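Local structure of protein - conserved hypothetical (Bacillus anthracis, 4LES) at residues L137-E140 with N141-Y145; V182-K185 with E186-D189; Q146-V149 with W150-S153. The protein is of unknown function, a conserved hypothetical protein whose modelled part is a mostly beta domain with two short helices. All coordinates share one frame; numbering follows the deposited sequence.

Contact 1. Residues L137-E140 with N141-Y145; sequences LVDE and NDNAY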
ATOM      1  N   LEU A 137      -6.284   2.247  -3.336  1.00 43.65           N
ATOM      2  CA  LEU A 137      -7.201   2.549  -2.289  1.00 44.60           C
ATOM      3  C   LEU A 137      -8.361   3.230  -2.973  1.00 44.70           C
ATOM      4  O   LEU A 137      -8.160   4.202  -3.713  1.00 44.82           O
ATOM      5  CB  LEU A 137      -6.575   3.490  -1.281  1.00 42.98           C
ATOM      6  CG  LEU A 137      -7.514   3.943  -0.179  1.00 46.01           C
ATOM      7  CD1 LEU A 137      -7.808   2.777   0.770  1.00 47.53           C
ATOM      8  CD2 LEU A 137      -6.886   5.108   0.556  1.00 47.63           C
ATOM      9  N   VAL A 138      -9.575   2.743  -2.722  1.00 44.79           N
ATOM     10  CA  VAL A 138     -10.769   3.286  -3.378  1.00 48.69           C
ATOM     11  C   VAL A 138     -11.869   3.530  -2.372  1.00 50.73           C
ATOM     12  O   VAL A 138     -12.064   2.717  -1.449  1.00 50.26           O
ATOM     13  CB  VAL A 138     -11.290   2.333  -4.452  1.00 50.99           C
ATOM     14  CG1 VAL A 138     -12.459   2.950  -5.219  1.00 55.66           C
ATOM     15  CG2 VAL A 138     -10.176   1.981  -5.417  1.00 50.18           C
ATOM     16  N   ASP A 139     -12.570   4.657  -2.528  1.00 51.00           N
ATOM     17  CA  ASP A 139     -13.657   5.007  -1.599  1.00 54.80           C
ATOM     18  C   ASP A 139     -14.997   4.530  -2.132  1.00 57.74           C
ATOM     19  O   ASP A 139     -15.046   3.898  -3.170  1.00 60.00           O
ATOM     20  CB  ASP A 139     -13.654   6.511  -1.280  1.00 55.86           C
ATOM     21  CG  ASP A 139     -13.941   7.399  -2.482  1.00 58.43           C
ATOM     22  OD1 ASP A 139     -14.589   6.976  -3.462  1.00 56.24           O
ATOM     23  OD2 ASP A 139     -13.532   8.570  -2.414  1.00 62.82           O
ATOM     24  N   GLU A 140     -16.084   4.819  -1.420  1.00 61.30           N
ATOM     25  CA  GLU A 140     -17.420   4.384  -1.857  1.00 67.35           C
ATOM     26  C   GLU A 140     -17.915   5.152  -3.113  1.00 69.31           C
ATOM     27  O   GLU A 140     -18.836   4.713  -3.775  1.00 70.41           O
ATOM     28  CB  GLU A 140     -18.431   4.455  -0.694  1.00 72.16           C
ATOM     29  CG  GLU A 140     -18.658   5.854  -0.145  1.00 74.69           C
ATOM     30  CD  GLU A 140     -19.280   5.887   1.253  1.00 79.17           C
ATOM     31  OE1 GLU A 140     -19.385   4.833   1.919  1.00 83.52           O
ATOM     32  OE2 GLU A 140     -19.649   6.993   1.701  1.00 80.54           O
ATOM     33  N   ASN A 141     -17.282   6.275  -3.441  1.00 69.89           N
ATOM     34  CA  ASN A 141     -17.637   7.038  -4.643  1.00 72.32           C
ATOM     35  C   ASN A 141     -16.765   6.667  -5.840  1.00 70.90           C
ATOM     36  O   ASN A 141     -16.768   7.361  -6.847  1.00 72.47           O
ATOM     37  CB  ASN A 141     -17.497   8.516  -4.363  1.00 74.80           C
ATOM     38  CG  ASN A 141     -18.387   8.962  -3.247  1.00 78.75           C
ATOM     39  OD1 ASN A 141     -17.939   9.601  -2.297  1.00 83.70           O
ATOM     40  ND2 ASN A 141     -19.650   8.577  -3.323  1.00 80.93           N
ATOM     41  N   ASP A 142     -16.004   5.579  -5.702  1.00 67.27           N
ATOM     42  CA  ASP A 142     -15.130   5.057  -6.751  1.00 66.17           C
ATOM     43  C   ASP A 142     -13.946   5.944  -7.125  1.00 64.77           C
ATOM     44  O   ASP A 142     -13.395   5.834  -8.216  1.00 65.78           O
ATOM     45  CB  ASP A 142     -15.938   4.607  -7.978  1.00 75.94           C
ATOM     46  CG  ASP A 142     -16.681   3.300  -7.726  1.00 82.29           C
ATOM     47  OD1 ASP A 142     -16.011   2.275  -7.453  1.00 91.03           O
ATOM     48  OD2 ASP A 142     -17.924   3.287  -7.813  1.00 87.78           O
ATOM     49  N   ASN A 143     -13.538   6.817  -6.217  1.00 63.21           N
ATOM     50  CA  ASN A 143     -12.332   7.575  -6.449  1.00 59.91           C
ATOM     51  C   ASN A 143     -11.206   6.646  -6.043  1.00 57.15           C
ATOM     52  O   ASN A 143     -11.241   6.067  -4.954  1.00 52.96           O
ATOM     53  CB  ASN A 143     -12.287   8.824  -5.606  1.00 63.11           C
ATOM     54  CG  ASN A 143     -13.360   9.807  -5.978  1.00 66.02           C
ATOM     55  OD1 ASN A 143     -13.436  10.267  -7.123  1.00 71.94           O
ATOM     56  ND2 ASN A 143     -14.190  10.151  -5.010  1.00 66.17           N
ATOM     57  N   ALA A 144     -10.251   6.467  -6.948  1.00 52.15           N
ATOM     58  CA  ALA A 144      -9.084   5.662  -6.707  1.00 49.96           C
ATOM     59  C   ALA A 144      -7.983   6.668  -6.406  1.00 51.99           C
ATOM     60  O   ALA A 144      -7.872   7.672  -7.096  1.00 57.65           O
ATOM     61  CB  ALA A 144      -8.771   4.844  -7.940  1.00 51.21           C
ATOM     62  N   TYR A 145      -7.188   6.432  -5.372  1.00 48.35           N
ATOM     63  CA  TYR A 145      -6.149   7.383  -4.994  1.00 51.87           C
ATOM     64  C   TYR A 145      -4.761   7.025  -5.505  1.00 52.81           C
ATOM     65  O   TYR A 145      -4.441   5.850  -5.738  1.00 56.53           O
ATOM     66  CB  TYR A 145      -6.160   7.600  -3.475  1.00 51.43           C
ATOM     67  CG  TYR A 145      -7.455   8.230  -3.053  1.00 53.13           C
ATOM     68  CD1 TYR A 145      -8.597   7.456  -2.883  1.00 54.23           C
ATOM     69  CD2 TYR A 145      -7.558   9.603  -2.878  1.00 56.75           C
ATOM     70  CE1 TYR A 145      -9.799   8.021  -2.536  1.00 56.09           C
ATOM     71  CE2 TYR A 145      -8.766  10.185  -2.535  1.00 59.58           C
ATOM     72  CZ  TYR A 145      -9.881   9.388  -2.365  1.00 60.59           C
ATOM     73  OH  TYR A 145     -11.089   9.952  -2.009  1.00 63.43           O
TER
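Asp139 grips the returning chain of a tight hairpin-like turn, type I from Asp139 to Asp142, closed by Asp142 N to Asp139 O with the donor above that carbonyl plane. The tight part is the buried Asp139 carboxylate, held by hydrogen bonds on both oxygens. Its CG stands between the backbone N and the carbonyl carbon (chi1 64°), which points the group across the turn. OD1 takes the N-H of Asn143 at 3.0 Å from OD1 to N, met from above the carboxylate plane, and a weak, bent bond from Asn141 N. OD2 accepts Asn143 ND2 at 3.1 Å on its syn side. Two backbone bonds, Tyr145 N to Leu137 O and Asp139 N to Asn143 O, flank the bridged pair Val138 and Ala144, whose side chains meet lightly, CG2 to CB 4.1 Å; Val138 also packs on Val196 of strand 193-197. Leu137 and Tyr145 also face strand 174-184, through Tyr181 and Ile183.

The solvent side is looser. Glu140, Asn141 and Asp142 are exposed at the bend, although Glu140 OE1 bonds to Lys192 N. On the anti side of the carboxylate, tilted 33° out of its plane, Tyr145 OH donates to Asp139 OD2 over 2.8 Å.

Contact 2. Residues V182-K185 with E186-D189; sequences VINK and EKFD
Asn184 and Lys187 meet through a side-chain-to-backbone hydrogen bond: Lys187 N donates a hydrogen bond to Asn184 OD1, 3.3 Å away. The bond is fairly straight at the hydrogen (159°), but the donor sits above the plane of the amide rather than on a lone pair. With CG opposite the backbone N (chi1 -178°), the amide reaches forward over the first turn, and OD1 also lies 2.9 Å from Glu186 N.

Backbone bonds carry the turn onward. Phe188 N binds Asn184 O at 2.9 Å, and Asp189 N binds Lys185 O at 2.7 Å. Asn184 is thus the N-cap of helix 185-190, closing strand 174-184 and starting the helix in one residue; the cap satisfies an N-H that has no earlier helical carbonyl to bind.

Two apolar contacts accompany the cap. Ile183 CG2 rests 3.9 Å from Phe188 CB, the two side chains crossing at a slant, and both also reach Ile113 of strand 110-121. The Phe188 ring meets that of Trp193, their planes at about 40°. The extended Lys187 chain crosses the Asn184 side chain at about a right angle, CG standing 3.8 Å from Asn184 CB.

Among the charged groups, Lys206 makes a cation-pi contact with the Phe188 ring. The extended Lys185 chain runs past the Asp189 carboxylate, its CE 3.4 Å from Asp189 OD2, while Lys185 NZ stays 4.7 Å from that same OD2. Lys185 also touches Glu92, whose OE2 lies close to Asp189 OD1.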
ATOM      1  N   VAL A 182      -2.585  10.175   1.557  1.00 57.40           N
ATOM      2  CA  VAL A 182      -2.933  11.202   2.519  1.00 59.77           C
ATOM      3  C   VAL A 182      -4.430  11.416   2.321  1.00 60.82           C
ATOM      4  O   VAL A 182      -4.854  11.881   1.278  1.00 64.23           O
ATOM      5  CB  VAL A 182      -2.120  12.495   2.312  1.00 66.84           C
ATOM      6  CG1 VAL A 182      -2.648  13.614   3.200  1.00 69.74           C
ATOM      7  CG2 VAL A 182      -0.650  12.236   2.613  1.00 67.28           C
ATOM      8  N   ILE A 183      -5.224  11.058   3.324  1.00 58.58           N
ATOM      9  CA  ILE A 183      -6.669  11.112   3.218  1.00 59.05           C
ATOM     10  C   ILE A 183      -7.298  11.938   4.323  1.00 62.79           C
ATOM     11  O   ILE A 183      -6.757  12.010   5.424  1.00 63.07           O
ATOM     12  CB  ILE A 183      -7.249   9.674   3.326  1.00 55.46           C
ATOM     13  CG1 ILE A 183      -6.641   8.764   2.265  1.00 53.87           C
ATOM     14  CG2 ILE A 183      -8.761   9.665   3.189  1.00 55.18           C
ATOM     15  CD1 ILE A 183      -6.972   9.181   0.844  1.00 58.72           C
ATOM     16  N   ASN A 184      -8.442  12.557   4.026  1.00 66.07           N
ATOM     17  CA  ASN A 184      -9.192  13.307   5.027  1.00 69.00           C
ATOM     18  C   ASN A 184      -9.669  12.307   6.062  1.00 64.00           C
ATOM     19  O   ASN A 184     -10.364  11.349   5.716  1.00 58.02           O
ATOM     20  CB  ASN A 184     -10.388  14.007   4.393  1.00 74.09           C
ATOM     21  CG  ASN A 184     -11.175  14.847   5.386  1.00 76.34           C
ATOM     22  OD1 ASN A 184     -11.638  14.370   6.424  1.00 73.20           O
ATOM     23  ND2 ASN A 184     -11.360  16.101   5.044  1.00 86.28           N
ATOM     24  N   LYS A 185      -9.313  12.532   7.326  1.00 65.19           N
ATOM     25  CA  LYS A 185      -9.647  11.581   8.381  1.00 63.66           C
ATOM     26  C   LYS A 185     -11.146  11.336   8.530  1.00 66.68           C
ATOM     27  O   LYS A 185     -11.594  10.180   8.571  1.00 63.76           O
ATOM     28  CB  LYS A 185      -9.052  12.013   9.705  1.00 66.05           C
ATOM     29  CG  LYS A 185      -9.211  10.955  10.770  1.00 65.31           C
ATOM     30  CD  LYS A 185      -8.383  11.278  11.985  1.00 70.50           C
ATOM     31  CE  LYS A 185      -8.436  10.140  12.984  1.00 72.16           C
ATOM     32  NZ  LYS A 185      -7.455  10.348  14.078  1.00 79.04           N
ATOM     33  N   GLU A 186     -11.927  12.408   8.594  1.00 72.13           N
ATOM     34  CA  GLU A 186     -13.375  12.256   8.707  1.00 74.41           C
ATOM     35  C   GLU A 186     -13.911  11.406   7.550  1.00 67.05           C
ATOM     36  O   GLU A 186     -14.749  10.546   7.761  1.00 68.96           O
ATOM     37  CB  GLU A 186     -14.083  13.611   8.737  1.00 83.98           C
ATOM     38  CG  GLU A 186     -13.603  14.540   9.842  1.00 93.83           C
ATOM     39  CD  GLU A 186     -14.395  15.841   9.921  1.00106.44           C
ATOM     40  OE1 GLU A 186     -15.639  15.785  10.043  1.00112.72           O
ATOM     41  OE2 GLU A 186     -13.770  16.927   9.897  1.00114.33           O
ATOM     42  N   LYS A 187     -13.422  11.628   6.335  1.00 79.63           N
ATOM     43  CA  LYS A 187     -13.900  10.844   5.185  1.00 76.36           C
ATOM     44  C   LYS A 187     -13.516   9.386   5.319  1.00 68.41           C
ATOM     45  O   LYS A 187     -14.323   8.493   5.064  1.00 65.09           O
ATOM     46  CB  LYS A 187     -13.375  11.396   3.862  1.00 78.92           C
ATOM     47  CG  LYS A 187     -13.901  12.780   3.556  1.00 90.33           C
ATOM     48  CD  LYS A 187     -13.494  13.267   2.179  1.00 95.01           C
ATOM     49  CE  LYS A 187     -14.047  14.663   1.928  1.00106.27           C
ATOM     50  NZ  LYS A 187     -13.650  15.190   0.592  1.00112.08           N
ATOM     51  N   PHE A 188     -12.276   9.140   5.709  1.00 63.70           N
ATOM     52  CA  PHE A 188     -11.849   7.779   5.881  1.00 58.24           C
ATOM     53  C   PHE A 188     -12.619   7.113   7.002  1.00 58.39           C
ATOM     54  O   PHE A 188     -13.098   6.003   6.842  1.00 55.06           O
ATOM     55  CB  PHE A 188     -10.354   7.673   6.169  1.00 57.39           C
ATOM     56  CG  PHE A 188      -9.878   6.258   6.188  1.00 52.95           C
ATOM     57  CD1 PHE A 188      -9.613   5.597   5.008  1.00 50.88           C
ATOM     58  CD2 PHE A 188      -9.767   5.562   7.375  1.00 53.14           C
ATOM     59  CE1 PHE A 188      -9.212   4.265   5.026  1.00 49.48           C
ATOM     60  CE2 PHE A 188      -9.369   4.237   7.395  1.00 49.43           C
ATOM     61  CZ  PHE A 188      -9.092   3.588   6.228  1.00 45.84           C
ATOM     62  N   ASP A 189     -12.762   7.808   8.126  1.00 61.84           N
ATOM     63  CA  ASP A 189     -13.419   7.225   9.303  1.00 63.93           C
ATOM     64  C   ASP A 189     -14.918   6.988   9.143  1.00 65.21           C
ATOM     65  O   ASP A 189     -15.442   6.041   9.710  1.00 63.11           O
ATOM     66  CB  ASP A 189     -13.149   8.065  10.576  1.00 65.81           C
ATOM     67  CG  ASP A 189     -11.700   7.930  11.091  1.00 64.31           C
ATOM     68  OD1 ASP A 189     -10.935   7.114  10.542  1.00 59.74           O
ATOM     69  OD2 ASP A 189     -11.338   8.637  12.066  1.00 66.01           O
TER

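Contact 3. Residues Q146-V149 with W150-S153; sequences QSDV and WAAS
The N-terminus of helix 149-158 is capped by Asp148, whose carboxylate reaches forward to the first turn. Its oxygen OD1 takes two N-H groups. Ala151 N binds it over 3.1 Å in a nearly straight bond (168° at the hydrogen), approaching from well above the carboxylate plane. Trp150 N lies closer to Asp148 OD1, at 2.9 Å, but the angle at its hydrogen is only 128°, which leaves that bond weak. The carboxylate arrives there because CG is trans to the backbone N (chi1 172°), which swings it beside the carbonyl carbon, within reach of the first N-H groups. A negative charge at this end would be expected to suit the helix dipole.

The other oxygen, OD2, turns to a methyl, lying 3.7 Å from Ala151 CB. The backbone then takes over: Ala152 N binds Asp148 O at 3.0 Å, and Ser153 N binds Val149 O, the latter from above the carbonyl plane. Ala152 CB comes within 3.4 Å of Asp148 O and 4.1 Å of Ser147 OG, which is itself bonded to Val180 N. Ala151 and Ala152 both touch Val180, setting the buried side of the turn against strand 174-184, while Val149 and Trp150 lie on its exposed side. The arrangement is that of an aspartate N-cap, with one side-chain oxygen serving the N-H groups two and three residues ahead.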
ATOM      1  N   GLN A 146      -3.956   8.067  -5.675  1.00 59.11           N
ATOM      2  CA  GLN A 146      -2.589   7.951  -6.143  1.00 66.06           C
ATOM      3  C   GLN A 146      -1.663   7.956  -4.920  1.00 57.99           C
ATOM      4  O   GLN A 146      -1.797   8.803  -4.066  1.00 55.35           O
ATOM      5  CB  GLN A 146      -2.266   9.155  -7.043  1.00 74.55           C
ATOM      6  CG  GLN A 146      -1.014   8.999  -7.881  1.00 86.13           C
ATOM      7  CD  GLN A 146      -1.240   8.085  -9.075  1.00101.54           C
ATOM      8  OE1 GLN A 146      -1.899   8.469 -10.051  1.00102.34           O
ATOM      9  NE2 GLN A 146      -0.672   6.877  -9.018  1.00107.68           N
ATOM     10  N   SER A 147      -0.728   7.016  -4.842  1.00 58.74           N
ATOM     11  CA  SER A 147       0.181   6.930  -3.703  1.00 56.53           C
ATOM     12  C   SER A 147       1.112   8.129  -3.609  1.00 59.90           C
ATOM     13  O   SER A 147       1.555   8.643  -4.613  1.00 64.70           O
ATOM     14  CB  SER A 147       1.047   5.655  -3.786  1.00 57.13           C
ATOM     15  OG  SER A 147       1.867   5.515  -2.612  1.00 56.00           O
ATOM     16  N   ASP A 148       1.396   8.570  -2.388  1.00 61.11           N
ATOM     17  CA  ASP A 148       2.380   9.631  -2.147  1.00 64.02           C
ATOM     18  C   ASP A 148       3.751   8.933  -2.107  1.00 62.44           C
ATOM     19  O   ASP A 148       4.095   8.261  -1.129  1.00 57.86           O
ATOM     20  CB  ASP A 148       2.068  10.342  -0.821  1.00 66.90           C
ATOM     21  CG  ASP A 148       3.148  11.342  -0.396  1.00 71.82           C
ATOM     22  OD1 ASP A 148       4.291  11.303  -0.911  1.00 75.39           O
ATOM     23  OD2 ASP A 148       2.850  12.148   0.499  1.00 75.38           O
ATOM     24  N   VAL A 149       4.523   9.089  -3.172  1.00 65.59           N
ATOM     25  CA  VAL A 149       5.819   8.424  -3.302  1.00 70.77           C
ATOM     26  C   VAL A 149       6.831   8.768  -2.180  1.00 74.84           C
ATOM     27  O   VAL A 149       7.638   7.909  -1.804  1.00 75.67           O
ATOM     28  CB  VAL A 149       6.408   8.681  -4.710  1.00 81.01           C
ATOM     29  CG1 VAL A 149       7.830   8.151  -4.836  1.00 88.51           C
ATOM     30  CG2 VAL A 149       5.500   8.066  -5.777  1.00 80.45           C
ATOM     31  N   TRP A 150       6.775   9.988  -1.633  1.00 75.96           N
ATOM     32  CA  TRP A 150       7.712  10.390  -0.566  1.00 84.34           C
ATOM     33  C   TRP A 150       7.358   9.702   0.764  1.00 73.30           C
ATOM     34  O   TRP A 150       8.203   9.063   1.389  1.00 67.32           O
ATOM     35  CB  TRP A 150       7.785  11.923  -0.456  1.00102.09           C
ATOM     36  CG  TRP A 150       8.846  12.513   0.516  1.00132.39           C
ATOM     37  CD1 TRP A 150       8.723  13.673   1.236  1.00150.69           C
ATOM     38  CD2 TRP A 150      10.145  11.962   0.879  1.00149.65           C
ATOM     39  NE1 TRP A 150       9.857  13.895   1.993  1.00162.39           N
ATOM     40  CE2 TRP A 150      10.737  12.862   1.803  1.00160.20           C
ATOM     41  CE3 TRP A 150      10.859  10.806   0.515  1.00146.82           C
ATOM     42  CZ2 TRP A 150      12.006  12.639   2.364  1.00159.96           C
ATOM     43  CZ3 TRP A 150      12.124  10.589   1.081  1.00146.13           C
ATOM     44  CH2 TRP A 150      12.676  11.501   1.994  1.00153.86           C
ATOM     45  N   ALA A 151       6.103   9.804   1.166  1.00 66.74           N
ATOM     46  CA  ALA A 151       5.640   9.161   2.394  1.00 62.67           C
ATOM     47  C   ALA A 151       5.898   7.660   2.307  1.00 61.03           C
ATOM     48  O   ALA A 151       6.374   7.053   3.265  1.00 64.72           O
ATOM     49  CB  ALA A 151       4.170   9.440   2.606  1.00 58.23           C
ATOM     50  N   ALA A 152       5.610   7.074   1.141  1.00 60.99           N
ATOM     51  CA  ALA A 152       5.836   5.640   0.914  1.00 58.52           C
ATOM     52  C   ALA A 152       7.301   5.286   1.104  1.00 62.77           C
ATOM     53  O   ALA A 152       7.633   4.221   1.650  1.00 62.62           O
ATOM     54  CB  ALA A 152       5.358   5.224  -0.465  1.00 57.41           C
ATOM     55  N   SER A 153       8.180   6.184   0.665  1.00 66.73           N
ATOM     56  CA  SER A 153       9.606   5.972   0.816  1.00 70.58           C
ATOM     57  C   SER A 153      10.008   6.030   2.295  1.00 66.62           C
ATOM     58  O   SER A 153      10.816   5.221   2.748  1.00 64.56           O
ATOM     59  CB  SER A 153      10.387   7.003   0.000  1.00 76.92           C
ATOM     60  OG  SER A 153      11.776   6.819   0.177  1.00 91.06           O
TER

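From the N terminus, contact 1 comes first, closing the hairpin-like turn after strand 135-139, at the edge of the sheet it forms with 193-197 and 201-204. The chain continues without a gap from Tyr145 into contact 3, which starts helix 149-158 alongside strand 174-184. That strand later ends in contact 2, where helix 185-190 begins. The three follow in series; none encloses or crosses another. Strand 174-184 nevertheless joins them: Ile183 packs on Tyr145 and Leu137, so contacts 1 and 2 touch, and Val182 CG2 meets Asp148 OD2 at 4.1 Å, bringing contact 3 to contact 2. Together they tie the three-stranded sheet and helix 149-158 to the edge of the four-stranded sheet.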